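Local coordinates for protein L-lysine 6-monooxygenase involved in desferrioxamine biosynthesis (Erwinia amylovora CFBP1430, PDB 5O8P) that probably catalyses the FAD- and NADPH-dependent N-hydroxylation of cadaverine in the biosynthesis of the siderophore desferrioxamine, at residues 247-252 against 390-395. Numbering follows the deposited sequence.
With FAD (flavin-adenine dinucleotide), chain C.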
ATOM      1  N   GLU B 247     -17.587 -11.790 -21.584  1.00 40.52           N
ATOM      2  CA  GLU B 247     -18.490 -10.835 -22.251  1.00 42.57           C
ATOM      3  C   GLU B 247     -17.730  -9.905 -23.154  1.00 40.91           C
ATOM      4  O   GLU B 247     -18.204  -9.606 -24.239  1.00 38.66           O
ATOM      5  CB  GLU B 247     -19.300  -9.974 -21.299  1.00 49.68           C
ATOM      6  CG  GLU B 247     -19.837 -10.670 -20.069  1.00 57.55           C
ATOM      7  CD  GLU B 247     -18.976 -10.386 -18.872  1.00 59.15           C
ATOM      8  OE1 GLU B 247     -19.076  -9.275 -18.347  1.00 55.27           O
ATOM      9  OE2 GLU B 247     -18.253 -11.299 -18.414  1.00 74.17           O
ATOM     10  N   TRP B 248     -16.561  -9.454 -22.704  1.00 39.07           N
ATOM     11  CA  TRP B 248     -15.719  -8.618 -23.544  1.00 40.25           C
ATOM     12  C   TRP B 248     -15.204  -9.383 -24.769  1.00 41.95           C
ATOM     13  O   TRP B 248     -15.135  -8.819 -25.873  1.00 42.68           O
ATOM     14  CB  TRP B 248     -14.535  -8.031 -22.768  1.00 39.48           C
ATOM     15  CG  TRP B 248     -13.849  -7.010 -23.583  1.00 39.32           C
ATOM     16  CD1 TRP B 248     -14.227  -5.711 -23.763  1.00 42.70           C
ATOM     17  CD2 TRP B 248     -12.725  -7.218 -24.426  1.00 40.85           C
ATOM     18  NE1 TRP B 248     -13.393  -5.087 -24.654  1.00 43.39           N
ATOM     19  CE2 TRP B 248     -12.452  -5.990 -25.072  1.00 41.98           C
ATOM     20  CE3 TRP B 248     -11.912  -8.325 -24.700  1.00 42.36           C
ATOM     21  CZ2 TRP B 248     -11.390  -5.832 -25.953  1.00 43.16           C
ATOM     22  CZ3 TRP B 248     -10.851  -8.165 -25.582  1.00 42.89           C
ATOM     23  CH2 TRP B 248     -10.598  -6.926 -26.195  1.00 43.96           C
ATOM     24  N   ILE B 249     -14.848 -10.654 -24.582  1.00 43.97           N
ATOM     25  CA  ILE B 249     -14.287 -11.442 -25.676  1.00 40.52           C
ATOM     26  C   ILE B 249     -15.342 -11.642 -26.761  1.00 37.88           C
ATOM     27  O   ILE B 249     -15.035 -11.499 -27.944  1.00 37.84           O
ATOM     28  CB  ILE B 249     -13.688 -12.770 -25.192  1.00 40.04           C
ATOM     29  CG1 ILE B 249     -12.521 -12.505 -24.247  1.00 41.49           C
ATOM     30  CG2 ILE B 249     -13.151 -13.573 -26.369  1.00 43.42           C
ATOM     31  CD1 ILE B 249     -12.187 -13.679 -23.346  1.00 43.05           C
ATOM     32  N   ASP B 250     -16.580 -11.923 -26.352  1.00 37.68           N
ATOM     33  CA  ASP B 250     -17.704 -12.021 -27.297  1.00 35.82           C
ATOM     34  C   ASP B 250     -17.849 -10.720 -28.068  1.00 34.59           C
ATOM     35  O   ASP B 250     -18.021 -10.724 -29.285  1.00 34.14           O
ATOM     36  CB  ASP B 250     -19.028 -12.323 -26.579  1.00 36.80           C
ATOM     37  CG  ASP B 250     -19.014 -13.647 -25.817  1.00 40.56           C
ATOM     38  OD1 ASP B 250     -18.283 -14.579 -26.219  1.00 50.41           O
ATOM     39  OD2 ASP B 250     -19.750 -13.766 -24.814  1.00 39.66           O
ATOM     40  N   TYR B 251     -17.779  -9.610 -27.339  1.00 36.14           N
ATOM     41  CA  TYR B 251     -17.891  -8.274 -27.931  1.00 36.72           C
ATOM     42  C   TYR B 251     -16.781  -8.059 -28.950  1.00 38.49           C
ATOM     43  O   TYR B 251     -17.067  -7.705 -30.099  1.00 36.37           O
ATOM     44  CB  TYR B 251     -17.876  -7.191 -26.833  1.00 35.15           C
ATOM     45  CG  TYR B 251     -17.533  -5.792 -27.296  1.00 34.25           C
ATOM     46  CD1 TYR B 251     -18.473  -5.022 -27.969  1.00 32.63           C
ATOM     47  CD2 TYR B 251     -16.271  -5.234 -27.047  1.00 33.20           C
ATOM     48  CE1 TYR B 251     -18.172  -3.738 -28.400  1.00 33.17           C
ATOM     49  CE2 TYR B 251     -15.957  -3.952 -27.477  1.00 32.81           C
ATOM     50  CZ  TYR B 251     -16.910  -3.212 -28.162  1.00 33.38           C
ATOM     51  OH  TYR B 251     -16.630  -1.935 -28.590  1.00 34.83           O
ATOM     52  N   PHE B 252     -15.540  -8.324 -28.539  1.00 42.58           N
ATOM     53  CA  PHE B 252     -14.373  -8.127 -29.397  1.00 43.79           C
ATOM     54  C   PHE B 252     -14.418  -8.946 -30.687  1.00 43.40           C
ATOM     55  O   PHE B 252     -13.986  -8.469 -31.743  1.00 42.21           O
ATOM     56  CB  PHE B 252     -13.084  -8.440 -28.627  1.00 45.96           C
ATOM     57  CG  PHE B 252     -11.831  -8.091 -29.388  1.00 46.81           C
ATOM     58  CD1 PHE B 252     -11.294  -6.810 -29.355  1.00 46.83           C
ATOM     59  CD2 PHE B 252     -11.241  -9.038 -30.218  1.00 48.11           C
ATOM     60  CE1 PHE B 252     -10.171  -6.507 -30.102  1.00 48.86           C
ATOM     61  CE2 PHE B 252     -10.121  -8.733 -30.971  1.00 47.10           C
ATOM     62  CZ  PHE B 252      -9.589  -7.464 -30.918  1.00 47.22           C
ATOM     63  N   GLY B 390      -8.579 -10.846 -29.131  1.00 40.51           N
ATOM     64  CA  GLY B 390      -8.163  -9.604 -28.485  1.00 48.36           C
ATOM     65  C   GLY B 390      -7.031  -9.763 -27.498  1.00 49.78           C
ATOM     66  O   GLY B 390      -6.426 -10.826 -27.395  1.00 47.53           O
ATOM     67  N   PHE B 391      -6.785  -8.691 -26.738  1.00 51.52           N
ATOM     68  CA  PHE B 391      -5.658  -8.601 -25.785  1.00 50.43           C
ATOM     69  C   PHE B 391      -5.613  -9.666 -24.660  1.00 50.19           C
ATOM     70  O   PHE B 391      -4.609  -9.738 -23.934  1.00 50.16           O
ATOM     71  CB  PHE B 391      -5.669  -7.205 -25.149  1.00 50.29           C
ATOM     72  CG  PHE B 391      -6.592  -7.089 -23.966  1.00 48.51           C
ATOM     73  CD1 PHE B 391      -7.950  -6.814 -24.124  1.00 46.35           C
ATOM     74  CD2 PHE B 391      -6.102  -7.336 -22.689  1.00 44.96           C
ATOM     75  CE1 PHE B 391      -8.781  -6.737 -23.023  1.00 44.93           C
ATOM     76  CE2 PHE B 391      -6.928  -7.274 -21.585  1.00 46.45           C
ATOM     77  CZ  PHE B 391      -8.263  -6.962 -21.751  1.00 46.44           C
ATOM     78  N   VAL B 392      -6.678 -10.462 -24.496  1.00 50.44           N
ATOM     79  CA  VAL B 392      -6.762 -11.409 -23.366  1.00 49.96           C
ATOM     80  C   VAL B 392      -6.075 -12.749 -23.616  1.00 51.37           C
ATOM     81  O   VAL B 392      -6.042 -13.598 -22.717  1.00 52.03           O
ATOM     82  CB  VAL B 392      -8.219 -11.706 -22.957  1.00 48.21           C
ATOM     83  CG1 VAL B 392      -8.926 -10.424 -22.544  1.00 49.00           C
ATOM     84  CG2 VAL B 392      -8.947 -12.418 -24.087  1.00 47.52           C
ATOM     85  N   THR B 393      -5.499 -12.929 -24.812  1.00 50.02           N
ATOM     86  CA  THR B 393      -5.050 -14.228 -25.317  1.00 46.66           C
ATOM     87  C   THR B 393      -3.803 -14.801 -24.579  1.00 45.41           C
ATOM     88  O   THR B 393      -3.846 -15.951 -24.149  1.00 51.42           O
ATOM     89  CB  THR B 393      -4.854 -14.144 -26.865  1.00 46.79           C
ATOM     90  OG1 THR B 393      -6.101 -13.868 -27.524  1.00 43.46           O
ATOM     91  CG2 THR B 393      -4.298 -15.382 -27.448  1.00 50.41           C
ATOM     92  N   PRO B 394      -2.715 -14.006 -24.395  1.00 46.27           N
ATOM     93  CA  PRO B 394      -1.570 -14.513 -23.617  1.00 45.68           C
ATOM     94  C   PRO B 394      -1.755 -14.580 -22.084  1.00 46.15           C
ATOM     95  O   PRO B 394      -0.830 -14.995 -21.386  1.00 51.99           O
ATOM     96  CB  PRO B 394      -0.435 -13.523 -23.961  1.00 48.85           C
ATOM     97  CG  PRO B 394      -1.012 -12.461 -24.839  1.00 48.89           C
ATOM     98  CD  PRO B 394      -2.494 -12.611 -24.824  1.00 50.37           C
ATOM     99  N   ASP B 395      -2.919 -14.181 -21.574  1.00 43.17           N
ATOM    100  CA  ASP B 395      -3.199 -14.103 -20.138  1.00 41.88           C
ATOM    101  C   ASP B 395      -3.350 -15.514 -19.565  1.00 38.79           C
ATOM    102  O   ASP B 395      -4.211 -16.273 -20.012  1.00 40.13           O
ATOM    103  CB  ASP B 395      -4.501 -13.286 -19.936  1.00 44.96           C
ATOM    104  CG  ASP B 395      -4.667 -12.724 -18.512  1.00 46.62           C
ATOM    105  OD1 ASP B 395      -4.155 -13.306 -17.542  1.00 52.77           O
ATOM    106  OD2 ASP B 395      -5.350 -11.688 -18.359  1.00 56.32           O
TER
HETATM  107  PA  FAD C 501       5.138 -22.018 -24.464  1.00 81.94           P
HETATM  108  O1A FAD C 501       6.180 -21.959 -23.362  1.00 74.09           O
HETATM  109  O2A FAD C 501       5.401 -21.304 -25.768  1.00 70.04           O
HETATM  110  O5B FAD C 501       4.896 -23.592 -24.736  1.00 89.76           O
HETATM  111  C5B FAD C 501       5.067 -24.187 -26.018  1.00 93.35           C
HETATM  112  C4B FAD C 501       5.688 -25.578 -25.952  1.00 92.51           C
HETATM  113  O4B FAD C 501       5.429 -26.269 -27.184  1.00 91.14           O
HETATM  114  C3B FAD C 501       7.204 -25.537 -25.794  1.00 92.41           C
HETATM  115  O3B FAD C 501       7.585 -26.452 -24.758  1.00 71.22           O
HETATM  116  C2B FAD C 501       7.746 -25.906 -27.174  1.00 93.74           C
HETATM  117  O2B FAD C 501       8.996 -26.601 -27.147  1.00102.75           O
HETATM  118  C1B FAD C 501       6.650 -26.804 -27.716  1.00 89.91           C
HETATM  119  N9A FAD C 501       6.616 -26.982 -29.193  1.00 89.25           N
HETATM  120  C8A FAD C 501       6.626 -26.043 -30.162  1.00 89.69           C
HETATM  121  N7A FAD C 501       6.579 -26.628 -31.392  1.00 85.07           N
HETATM  122  C5A FAD C 501       6.536 -27.966 -31.213  1.00 83.69           C
HETATM  123  C6A FAD C 501       6.479 -29.183 -32.069  1.00 80.99           C
HETATM  124  N6A FAD C 501       6.455 -29.088 -33.421  1.00 86.95           N
HETATM  125  N1A FAD C 501       6.446 -30.396 -31.457  1.00 75.99           N
HETATM  126  C2A FAD C 501       6.471 -30.521 -30.113  1.00 77.16           C
HETATM  127  N3A FAD C 501       6.531 -29.462 -29.283  1.00 71.15           N
HETATM  128  C4A FAD C 501       6.561 -28.188 -29.760  1.00 82.70           C
HETATM  129  N1  FAD C 501       1.502 -14.223 -18.868  1.00100.83           N
HETATM  130  C2  FAD C 501       0.815 -14.072 -17.706  1.00100.06           C
HETATM  131  O2  FAD C 501      -0.435 -14.138 -17.748  1.00 91.22           O
HETATM  132  N3  FAD C 501       1.432 -13.865 -16.522  1.00100.91           N
HETATM  133  C4  FAD C 501       2.772 -13.787 -16.421  1.00 95.54           C
HETATM  134  O4  FAD C 501       3.317 -13.589 -15.319  1.00 90.37           O
HETATM  135  C4X FAD C 501       3.596 -13.941 -17.646  1.00 93.34           C
HETATM  136  N5  FAD C 501       4.945 -13.878 -17.613  1.00 83.55           N
HETATM  137  C5X FAD C 501       5.667 -14.019 -18.749  1.00 95.47           C
HETATM  138  C6  FAD C 501       7.055 -13.941 -18.654  1.00103.36           C
HETATM  139  C7  FAD C 501       7.864 -14.079 -19.779  1.00104.55           C
HETATM  140  C7M FAD C 501       9.365 -13.988 -19.651  1.00 95.80           C
HETATM  141  C8  FAD C 501       7.225 -14.314 -21.107  1.00103.41           C
HETATM  142  C8M FAD C 501       8.077 -14.466 -22.338  1.00 98.10           C
HETATM  143  C9  FAD C 501       5.835 -14.390 -21.213  1.00105.69           C
HETATM  144  C9A FAD C 501       5.006 -14.254 -20.085  1.00105.54           C
HETATM  145  N10 FAD C 501       3.573 -14.329 -20.143  1.00112.87           N
HETATM  146  C10 FAD C 501       2.859 -14.168 -18.923  1.00101.91           C
HETATM  147  C1' FAD C 501       2.803 -14.566 -21.395  1.00113.15           C
HETATM  148  C2' FAD C 501       2.461 -16.059 -21.611  1.00109.04           C
HETATM  149  O2' FAD C 501       1.944 -16.639 -20.396  1.00 95.16           O
HETATM  150  C3' FAD C 501       3.645 -16.902 -22.121  1.00102.86           C
HETATM  151  O3' FAD C 501       4.106 -16.406 -23.388  1.00101.10           O
HETATM  152  C4' FAD C 501       3.311 -18.392 -22.275  1.00 97.60           C
HETATM  153  O4' FAD C 501       4.511 -19.165 -22.151  1.00 78.97           O
HETATM  154  C5' FAD C 501       2.654 -18.718 -23.613  1.00 99.50           C
HETATM  155  O5' FAD C 501       1.913 -19.933 -23.485  1.00 99.51           O
HETATM  156  P   FAD C 501       2.269 -21.203 -24.393  1.00 83.70           P
HETATM  157  O1P FAD C 501       1.366 -22.345 -23.975  1.00 76.54           O
HETATM  158  O2P FAD C 501       2.210 -20.670 -25.797  1.00 68.07           O
HETATM  159  O3P FAD C 501       3.765 -21.450 -23.798  1.00 95.50           O
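W248 and F391 meet as a T-shaped pair: the CD1-CE1 edge of F391 is directed at the six-membered ring of W248, with centroids 4.9 Å apart and planes at 63°. F391 CE1 stands over one face of the indole, displaced toward its rim, while CB of F252, one helical turn on, sits over the opposite face, also near the rim. W248 reaches across because its CG is anti to the backbone N (chi1 -170°), which sends the indole off helix 246-253 toward the loop. F252 extends likewise and lays its ring against G390, whose CA lies 3.5 Å from the ring centroid and 23° off the normal, a CH-pi contact over the face. Beside the aromatics, CG1 and CD1 of I249 both touch V392 CG2, the CD1 approach being 3.6 Å. No hydrogen bond crosses, so the interface is held by apolar and aromatic contacts.

G390 leaves helix 386-389 with positive phi and starts a type I beta turn ending at T393; a second runs from V392 to D395. The first turn is secured by T393 OG1, which donates to G390 O at 3.1 Å in the carbonyl plane; the backbone bond from T393 N to the same oxygen is weak. Through these overlapping turns the loop passes from the buried helix contact to the flavin pocket of this FAD-dependent monooxygenase, where P394 O accepts a weak 3.4 Å bond from FAD O2'. Farther out, F427 packs edge-to-face with W248, and F391 touches Y271, which binds NADP(+) when that nucleotide is present; it is absent from this chain.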